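AvGluR1 ligand binding domain (Adineta vaga, PDB 4IO6) binds L-glutamate, and here methionine, in the cleft of the extracellular ligand-binding domain of what is probably a glutamate-gated ion channel. Local coordinates at residues Ser103-Arg108 / Asp203-Gly208; Met107-Arg112 / Val176-Ile181. All blocks are in the same frame, centred on the assembly; numbering follows the deposited sequence.

Contact 1: residues Ser103-Arg108 / Asp203-Gly208; sequences SDNSMR and DKSTFG. With MET (methionine), chain C.
N105 holds CG anti to its own backbone N (chi1 -175°), which swings the amide toward strand 204-207, while S205 keeps OG between its backbone N and carbonyl carbon (chi1 53°), turned to meet it. N105 ND2 therefore gives a bent, rather long hydrogen bond to S205 OG at 3.2 Å, with the hydroxyl tilted a little from the amide plane. The same amide slants over F207. N105 CB stands above one face of the ring, toward its rim, in a CH-pi contact 4.1 Å from the centroid of F207. The amide and ring planes are 32° apart, and N105 OD1 comes to 3.3 Å from F207 CZ. The backbones join as antiparallel strands: N105 and S205 form a hydrogen-bonded pair, with S205 N to N105 O and N105 N to S205 O both 2.9 Å, and F207 N reaches S103 O at 3.0 Å. Toward D203, where the chain turns a corner, M107 runs alongside the aspartate and sets CE 3.1 Å from D203 OD2; its sulfur faces the bound methionine, M107 SD lying 3.4 Å from the ligand CE. The two strands are those that cross between the lobes in the clamshell of ionotropic glutamate receptors, and T206 OG1 is hydrogen-bonded to R229 of the second subunit. On the pocket side F207 packs on D85 and T87, both residues of the L-glutamate site. N105 ND2 also donates to D180 OD1, so two acceptors grip one amide nitrogen and settle which way the amide is flipped. N105 is thus a second-shell residue: its N-H probably helps to orient the ligand-binding carboxylate of D180 and would probably favour its negative charge.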
ATOM      1  N   SER A 103      -4.206  -0.868  -4.672  1.00 14.31           N
ATOM      2  CA  SER A 103      -3.024  -1.345  -5.375  1.00 13.57           C
ATOM      3  C   SER A 103      -1.817  -0.566  -4.902  1.00 15.21           C
ATOM      4  O   SER A 103      -1.948   0.631  -4.595  1.00 16.92           O
ATOM      5  CB  SER A 103      -3.130  -1.064  -6.880  1.00 17.28           C
ATOM      6  OG  SER A 103      -2.046  -1.626  -7.603  1.00 23.40           O
ATOM      7  N   ASP A 104      -0.670  -1.239  -4.874  1.00 15.72           N
ATOM      8  CA  ASP A 104       0.612  -0.576  -4.756  1.00 15.84           C
ATOM      9  C   ASP A 104       0.912   0.076  -6.108  1.00 17.17           C
ATOM     10  O   ASP A 104       0.276  -0.222  -7.115  1.00 16.91           O
ATOM     11  CB  ASP A 104       1.720  -1.549  -4.361  1.00 18.35           C
ATOM     12  CG  ASP A 104       1.871  -2.723  -5.330  1.00 39.57           C
ATOM     13  OD1 ASP A 104       1.256  -2.707  -6.418  1.00 53.91           O
ATOM     14  OD2 ASP A 104       2.616  -3.673  -4.997  1.00 52.84           O
ATOM     15  N   ASN A 105       1.875   0.984  -6.135  1.00 15.74           N
ATOM     16  CA  ASN A 105       2.216   1.669  -7.377  1.00 14.91           C
ATOM     17  C   ASN A 105       3.629   2.191  -7.251  1.00 16.71           C
ATOM     18  O   ASN A 105       4.176   2.286  -6.158  1.00 16.51           O
ATOM     19  CB  ASN A 105       1.270   2.850  -7.620  1.00 13.66           C
ATOM     20  CG  ASN A 105       1.506   3.516  -8.948  1.00 14.33           C
ATOM     21  OD1 ASN A 105       1.595   2.850  -9.977  1.00 14.12           O
ATOM     22  ND2 ASN A 105       1.676   4.838  -8.924  1.00 17.17           N
ATOM     23  N   SER A 106       4.217   2.474  -8.401  1.00 13.20           N
ATOM     24  CA  SER A 106       5.496   3.197  -8.511  1.00 15.22           C
ATOM     25  C   SER A 106       5.504   3.729  -9.944  1.00 15.06           C
ATOM     26  O   SER A 106       4.635   3.374 -10.750  1.00 15.88           O
ATOM     27  CB  SER A 106       6.682   2.273  -8.221  1.00 18.25           C
ATOM     28  OG  SER A 106       6.677   1.137  -9.073  1.00 20.56           O
ATOM     29  N   MET A 107       6.477   4.575 -10.283  1.00 13.36           N
ATOM     30  CA  MET A 107       6.593   5.110 -11.638  1.00 15.32           C
ATOM     31  C   MET A 107       7.797   4.562 -12.376  1.00 15.90           C
ATOM     32  O   MET A 107       8.776   4.117 -11.758  1.00 16.03           O
ATOM     33  CB  MET A 107       6.652   6.639 -11.594  1.00 16.16           C
ATOM     34  CG  MET A 107       5.328   7.246 -11.221  1.00 18.41           C
ATOM     35  SD  MET A 107       5.320   9.061 -11.445  1.00 27.19           S
ATOM     36  CE  MET A 107       5.972   9.627  -9.900  1.00 35.41           C
ATOM     37  N   ARG A 108       7.720   4.596 -13.704  1.00 14.73           N
ATOM     38  CA  ARG A 108       8.819   4.222 -14.584  1.00 16.89           C
ATOM     39  C   ARG A 108       9.070   5.334 -15.597  1.00 16.03           C
ATOM     40  O   ARG A 108       8.152   6.095 -15.934  1.00 16.37           O
ATOM     41  CB  ARG A 108       8.496   2.954 -15.395  1.00 19.08           C
ATOM     42  CG  ARG A 108       8.195   1.673 -14.598  1.00 25.09           C
ATOM     43  CD  ARG A 108       9.381   1.071 -13.884  1.00 24.41           C
ATOM     44  NE  ARG A 108      10.640   0.941 -14.635  1.00 24.33           N
ATOM     45  CZ  ARG A 108      11.002  -0.076 -15.415  1.00 26.20           C
ATOM     46  NH1 ARG A 108      10.179  -1.096 -15.641  1.00 32.51           N
ATOM     47  NH2 ARG A 108      12.200  -0.058 -15.998  1.00 28.43           N
ATOM     48  N   ASP A 203       9.261   6.654  -6.750  1.00 19.47           N
ATOM     49  CA  ASP A 203       8.032   7.202  -6.170  1.00 17.62           C
ATOM     50  C   ASP A 203       7.018   6.124  -5.791  1.00 18.84           C
ATOM     51  O   ASP A 203       5.842   6.152  -6.209  1.00 17.85           O
ATOM     52  CB  ASP A 203       7.408   8.238  -7.112  1.00 19.77           C
ATOM     53  CG  ASP A 203       6.479   9.186  -6.396  1.00 25.76           C
ATOM     54  OD1 ASP A 203       6.889   9.692  -5.335  1.00 24.91           O
ATOM     55  OD2 ASP A 203       5.341   9.407  -6.885  1.00 26.09           O
ATOM     56  N   LYS A 204       7.464   5.168  -4.983  1.00 19.34           N
ATOM     57  CA  LYS A 204       6.561   4.129  -4.500  1.00 16.07           C
ATOM     58  C   LYS A 204       5.380   4.809  -3.815  1.00 18.22           C
ATOM     59  O   LYS A 204       5.547   5.775  -3.023  1.00 19.96           O
ATOM     60  CB  LYS A 204       7.289   3.201  -3.523  1.00 23.13           C
ATOM     61  CG  LYS A 204       8.590   2.621  -4.043  1.00 38.55           C
ATOM     62  CD  LYS A 204       8.445   1.195  -4.540  1.00 48.78           C
ATOM     63  CE  LYS A 204       9.772   0.438  -4.417  1.00 53.40           C
ATOM     64  NZ  LYS A 204      10.922   1.167  -5.027  1.00 57.50           N
ATOM     65  N   SER A 205       4.181   4.340  -4.151  1.00 15.47           N
ATOM     66  CA  SER A 205       2.975   4.984  -3.729  1.00 14.83           C
ATOM     67  C   SER A 205       1.846   3.962  -3.730  1.00 13.96           C
ATOM     68  O   SER A 205       2.072   2.739  -3.820  1.00 14.89           O
ATOM     69  CB  SER A 205       2.660   6.159  -4.676  1.00 17.29           C
ATOM     70  OG  SER A 205       2.654   5.710  -6.026  1.00 21.15           O
ATOM     71  N   THR A 206       0.622   4.451  -3.597  1.00 12.12           N
ATOM     72  CA  THR A 206      -0.546   3.607  -3.662  1.00 12.69           C
ATOM     73  C   THR A 206      -1.639   4.291  -4.451  1.00 14.10           C
ATOM     74  O   THR A 206      -1.631   5.524  -4.610  1.00 13.16           O
ATOM     75  CB  THR A 206      -1.120   3.310  -2.250  1.00 15.93           C
ATOM     76  OG1 THR A 206      -1.364   4.549  -1.591  1.00 17.52           O
ATOM     77  CG2 THR A 206      -0.159   2.525  -1.418  1.00 17.87           C
ATOM     78  N   PHE A 207      -2.582   3.501  -4.934  1.00 10.03           N
ATOM     79  CA  PHE A 207      -3.818   3.991  -5.547  1.00  8.85           C
ATOM     80  C   PHE A 207      -4.942   3.802  -4.526  1.00 12.33           C
ATOM     81  O   PHE A 207      -4.995   2.762  -3.853  1.00 13.73           O
ATOM     82  CB  PHE A 207      -4.262   3.223  -6.812  1.00 10.70           C
ATOM     83  CG  PHE A 207      -3.332   3.326  -7.998  1.00 11.57           C
ATOM     84  CD1 PHE A 207      -2.572   4.439  -8.197  1.00 13.19           C
ATOM     85  CD2 PHE A 207      -3.261   2.310  -8.926  1.00 14.05           C
ATOM     86  CE1 PHE A 207      -1.729   4.536  -9.294  1.00 14.27           C
ATOM     87  CE2 PHE A 207      -2.417   2.393 -10.011  1.00 13.06           C
ATOM     88  CZ  PHE A 207      -1.673   3.503 -10.196  1.00 11.51           C
ATOM     89  N   GLY A 208      -5.838   4.773  -4.426  1.00 10.82           N
ATOM     90  CA  GLY A 208      -6.992   4.661  -3.543  1.00 12.79           C
ATOM     91  C   GLY A 208      -8.208   5.246  -4.199  1.00 12.25           C
ATOM     92  O   GLY A 208      -8.115   6.033  -5.141  1.00 12.22           O
TER
HETATM   93  N   MET C 301      -1.593   7.971 -11.004  1.00 11.20           N
HETATM   94  CA  MET C 301      -1.134   9.324 -11.382  1.00 11.75           C
HETATM   95  C   MET C 301      -1.924  10.374 -10.648  1.00 11.83           C
HETATM   96  O   MET C 301      -2.889  10.059  -9.893  1.00  9.96           O
HETATM   97  CB  MET C 301      -1.218   9.579 -12.892  1.00 15.40           C
HETATM   98  CG  MET C 301      -0.025   9.033 -13.629  1.00 16.79           C
HETATM   99  SD  MET C 301       1.444  10.056 -13.177  1.00 18.49           S
HETATM  100  CE  MET C 301       2.778   8.957 -13.673  1.00 23.04           C
HETATM  101  OXT MET C 301      -1.657  11.576 -10.775  1.00 12.25           O

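Contact 2: residues Met107-Arg112 / Val176-Ile181; sequences MRILMR and VSFMDI. With MET (methionine), chain C.
L110 and M179 meet on one face of the sheet, where L110 CD2 comes to 3.8 Å from M179 SD; CG of L110 lies anti to the backbone N (chi1 -177°), and this carries the leucine branch across the methionine thioether. On the other face I109 lies alongside V176, its CG2 4.1 Å from V176 CG1, and its CG1 branch approaches the F178 ring at CE1, 4.3 Å away. F202 adds an edge-to-face ring contact to F178, and helix 162-170 packs on L110 and M179. The strands form an antiparallel ladder in the second lobe of the periplasmic-binding-protein-like fold, R108 with M179 and L110 with S177 being its hydrogen-bonded pairs. R108 N to M179 O is short at 2.7 Å and nearly along the C=O axis. Beyond it the aliphatic part of R108 crosses I181, CG to CG1 4.0 Å, where strand 176-180 gives way to a helix. Farther out, M107 CG rests 3.8 Å from D180 OD1. The other carboxylate oxygen, D180 OD2, takes a hydrogen bond from the amino nitrogen of the bound methionine at 2.7 Å.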
ATOM      1  N   MET A 107       6.477   4.575 -10.283  1.00 13.36           N
ATOM      2  CA  MET A 107       6.593   5.110 -11.638  1.00 15.32           C
ATOM      3  C   MET A 107       7.797   4.562 -12.376  1.00 15.90           C
ATOM      4  O   MET A 107       8.776   4.117 -11.758  1.00 16.03           O
ATOM      5  CB  MET A 107       6.652   6.639 -11.594  1.00 16.16           C
ATOM      6  CG  MET A 107       5.328   7.246 -11.221  1.00 18.41           C
ATOM      7  SD  MET A 107       5.320   9.061 -11.445  1.00 27.19           S
ATOM      8  CE  MET A 107       5.972   9.627  -9.900  1.00 35.41           C
ATOM      9  N   ARG A 108       7.720   4.596 -13.704  1.00 14.73           N
ATOM     10  CA  ARG A 108       8.819   4.222 -14.584  1.00 16.89           C
ATOM     11  C   ARG A 108       9.070   5.334 -15.597  1.00 16.03           C
ATOM     12  O   ARG A 108       8.152   6.095 -15.934  1.00 16.37           O
ATOM     13  CB  ARG A 108       8.496   2.954 -15.395  1.00 19.08           C
ATOM     14  CG  ARG A 108       8.195   1.673 -14.598  1.00 25.09           C
ATOM     15  CD  ARG A 108       9.381   1.071 -13.884  1.00 24.41           C
ATOM     16  NE  ARG A 108      10.640   0.941 -14.635  1.00 24.33           N
ATOM     17  CZ  ARG A 108      11.002  -0.076 -15.415  1.00 26.20           C
ATOM     18  NH1 ARG A 108      10.179  -1.096 -15.641  1.00 32.51           N
ATOM     19  NH2 ARG A 108      12.200  -0.058 -15.998  1.00 28.43           N
ATOM     20  N   ILE A 109      10.295   5.376 -16.115  1.00 17.12           N
ATOM     21  CA  ILE A 109      10.655   6.226 -17.237  1.00 17.69           C
ATOM     22  C   ILE A 109      10.276   5.537 -18.553  1.00 18.02           C
ATOM     23  O   ILE A 109      10.641   4.374 -18.772  1.00 18.58           O
ATOM     24  CB  ILE A 109      12.151   6.526 -17.218  1.00 22.12           C
ATOM     25  CG1 ILE A 109      12.520   7.206 -15.900  1.00 21.36           C
ATOM     26  CG2 ILE A 109      12.537   7.399 -18.404  1.00 22.97           C
ATOM     27  CD1 ILE A 109      14.011   7.232 -15.625  1.00 27.71           C
ATOM     28  N   LEU A 110       9.514   6.258 -19.379  1.00 17.58           N
ATOM     29  CA  LEU A 110       9.080   5.830 -20.719  1.00 18.04           C
ATOM     30  C   LEU A 110       9.903   6.515 -21.799  1.00 19.16           C
ATOM     31  O   LEU A 110      10.132   7.708 -21.705  1.00 19.19           O
ATOM     32  CB  LEU A 110       7.634   6.269 -20.913  1.00 17.20           C
ATOM     33  CG  LEU A 110       6.989   5.846 -22.234  1.00 17.71           C
ATOM     34  CD1 LEU A 110       6.811   4.316 -22.333  1.00 17.91           C
ATOM     35  CD2 LEU A 110       5.622   6.534 -22.393  1.00 17.08           C
ATOM     36  N   MET A 111      10.319   5.774 -22.820  1.00 20.16           N
ATOM     37  CA  MET A 111      11.151   6.352 -23.890  1.00 21.42           C
ATOM     38  C   MET A 111      11.016   5.543 -25.156  1.00 22.33           C
ATOM     39  O   MET A 111      10.479   4.453 -25.123  1.00 22.11           O
ATOM     40  CB  MET A 111      12.621   6.378 -23.462  1.00 22.27           C
ATOM     41  CG  MET A 111      13.253   4.997 -23.295  1.00 22.88           C
ATOM     42  SD  MET A 111      14.997   5.180 -22.822  1.00 24.14           S
ATOM     43  CE  MET A 111      15.607   3.521 -23.075  1.00 25.24           C
ATOM     44  N   ARG A 112      11.508   6.078 -26.267  1.00 23.49           N
ATOM     45  CA  ARG A 112      11.588   5.310 -27.508  1.00 24.68           C
ATOM     46  C   ARG A 112      12.688   4.274 -27.370  1.00 25.57           C
ATOM     47  O   ARG A 112      13.729   4.541 -26.786  1.00 25.89           O
ATOM     48  CB  ARG A 112      11.952   6.219 -28.694  1.00 25.88           C
ATOM     49  CG  ARG A 112      10.865   7.160 -29.154  1.00 25.49           C
ATOM     50  CD  ARG A 112      11.318   7.966 -30.382  1.00 26.96           C
ATOM     51  NE  ARG A 112      12.582   8.680 -30.145  1.00 27.60           N
ATOM     52  CZ  ARG A 112      12.694   9.841 -29.490  1.00 27.09           C
ATOM     53  NH1 ARG A 112      11.625  10.456 -28.997  1.00 25.92           N
ATOM     54  NH2 ARG A 112      13.891  10.389 -29.318  1.00 27.89           N
ATOM     55  N   VAL A 176      11.681  11.596 -23.277  1.00 21.15           N
ATOM     56  CA  VAL A 176      11.242  10.760 -22.154  1.00 20.09           C
ATOM     57  C   VAL A 176      10.000  11.315 -21.519  1.00 19.00           C
ATOM     58  O   VAL A 176       9.725  12.492 -21.651  1.00 19.07           O
ATOM     59  CB  VAL A 176      12.257  10.715 -20.998  1.00 20.09           C
ATOM     60  CG1 VAL A 176      13.479  10.029 -21.392  1.00 26.84           C
ATOM     61  CG2 VAL A 176      12.616  12.149 -20.513  1.00 22.76           C
ATOM     62  N   SER A 177       9.254  10.442 -20.829  1.00 18.10           N
ATOM     63  CA  SER A 177       8.201  10.858 -19.896  1.00 17.05           C
ATOM     64  C   SER A 177       8.125   9.848 -18.747  1.00 16.33           C
ATOM     65  O   SER A 177       8.982   8.968 -18.613  1.00 16.70           O
ATOM     66  CB  SER A 177       6.847  11.004 -20.605  1.00 16.85           C
ATOM     67  OG  SER A 177       5.923  11.724 -19.827  1.00 17.76           O
ATOM     68  N   PHE A 178       7.133  10.017 -17.886  1.00 16.11           N
ATOM     69  CA  PHE A 178       6.927   9.129 -16.729  1.00 15.80           C
ATOM     70  C   PHE A 178       5.556   8.487 -16.833  1.00 15.46           C
ATOM     71  O   PHE A 178       4.590   9.138 -17.267  1.00 16.93           O
ATOM     72  CB  PHE A 178       6.935   9.901 -15.408  1.00 17.66           C
ATOM     73  CG  PHE A 178       8.195  10.676 -15.112  1.00 16.37           C
ATOM     74  CD1 PHE A 178       9.421  10.291 -15.605  1.00 18.11           C
ATOM     75  CD2 PHE A 178       8.125  11.795 -14.275  1.00 19.89           C
ATOM     76  CE1 PHE A 178      10.568  11.028 -15.293  1.00 20.99           C
ATOM     77  CE2 PHE A 178       9.256  12.519 -13.944  1.00 19.14           C
ATOM     78  CZ  PHE A 178      10.469  12.144 -14.440  1.00 18.50           C
ATOM     79  N   MET A 179       5.469   7.226 -16.410  1.00 13.92           N
ATOM     80  CA  MET A 179       4.204   6.530 -16.289  1.00 13.78           C
ATOM     81  C   MET A 179       4.177   5.722 -15.000  1.00 12.88           C
ATOM     82  O   MET A 179       5.207   5.294 -14.505  1.00 14.93           O
ATOM     83  CB  MET A 179       3.979   5.537 -17.437  1.00 16.22           C
ATOM     84  CG  MET A 179       3.637   6.183 -18.772  1.00 15.94           C
ATOM     85  SD  MET A 179       3.131   4.990 -20.037  1.00 18.03           S
ATOM     86  CE  MET A 179       1.487   4.531 -19.478  1.00 15.68           C
ATOM     87  N   ASP A 180       2.965   5.446 -14.496  1.00 12.79           N
ATOM     88  CA  ASP A 180       2.778   4.429 -13.455  1.00 11.89           C
ATOM     89  C   ASP A 180       3.152   3.047 -14.012  1.00 13.94           C
ATOM     90  O   ASP A 180       2.969   2.778 -15.198  1.00 12.94           O
ATOM     91  CB  ASP A 180       1.323   4.391 -12.986  1.00 12.30           C
ATOM     92  CG  ASP A 180       0.874   5.654 -12.269  1.00 13.64           C
ATOM     93  OD1 ASP A 180       1.685   6.297 -11.545  1.00 15.35           O
ATOM     94  OD2 ASP A 180      -0.313   6.023 -12.442  1.00 13.45           O
ATOM     95  N   ILE A 181       3.669   2.179 -13.160  1.00 15.09           N
ATOM     96  CA  ILE A 181       4.222   0.903 -13.613  1.00 13.95           C
ATOM     97  C   ILE A 181       3.204  -0.007 -14.292  1.00 15.51           C
ATOM     98  O   ILE A 181       3.515  -0.619 -15.309  1.00 17.23           O
ATOM     99  CB  ILE A 181       4.944   0.209 -12.432  1.00 17.39           C
ATOM    100  CG1 ILE A 181       5.697  -1.016 -12.908  1.00 20.83           C
ATOM    101  CG2 ILE A 181       4.001  -0.082 -11.271  1.00 17.47           C
ATOM    102  CD1 ILE A 181       6.768  -1.464 -11.944  1.00 24.48           C
TER
HETATM  103  N   MET C 301      -1.593   7.971 -11.004  1.00 11.20           N
HETATM  104  CA  MET C 301      -1.134   9.324 -11.382  1.00 11.75           C
HETATM  105  C   MET C 301      -1.924  10.374 -10.648  1.00 11.83           C
HETATM  106  O   MET C 301      -2.889  10.059  -9.893  1.00  9.96           O
HETATM  107  CB  MET C 301      -1.218   9.579 -12.892  1.00 15.40           C
HETATM  108  CG  MET C 301      -0.025   9.033 -13.629  1.00 16.79           C
HETATM  109  SD  MET C 301       1.444  10.056 -13.177  1.00 18.49           S
HETATM  110  CE  MET C 301       2.778   8.957 -13.673  1.00 23.04           C
HETATM  111  OXT MET C 301      -1.657  11.576 -10.775  1.00 12.25           O

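Contacts 1 and 2 lie along one strand, 103-112, and share M107 and R108: its first half pairs with 203-208, its second with 176-181, all in one antiparallel sheet. Both are largely buried, but contact 1 has exposed residues and reaches the second subunit, whereas contact 2 is touched by no other chain. Their chemistry follows: mainly amide, hydroxyl and ring in the interlobe crossing; mostly aliphatic and thioether packing within the lobe, with D180 as the polar end. Beside the ligand F207 CZ packs 3.6 Å from D180 OD2; away from it, S106 O accepts a probable hydrogen bond from I181 N at 2.9 Å, tying the shared strand to the start of helix 181-190.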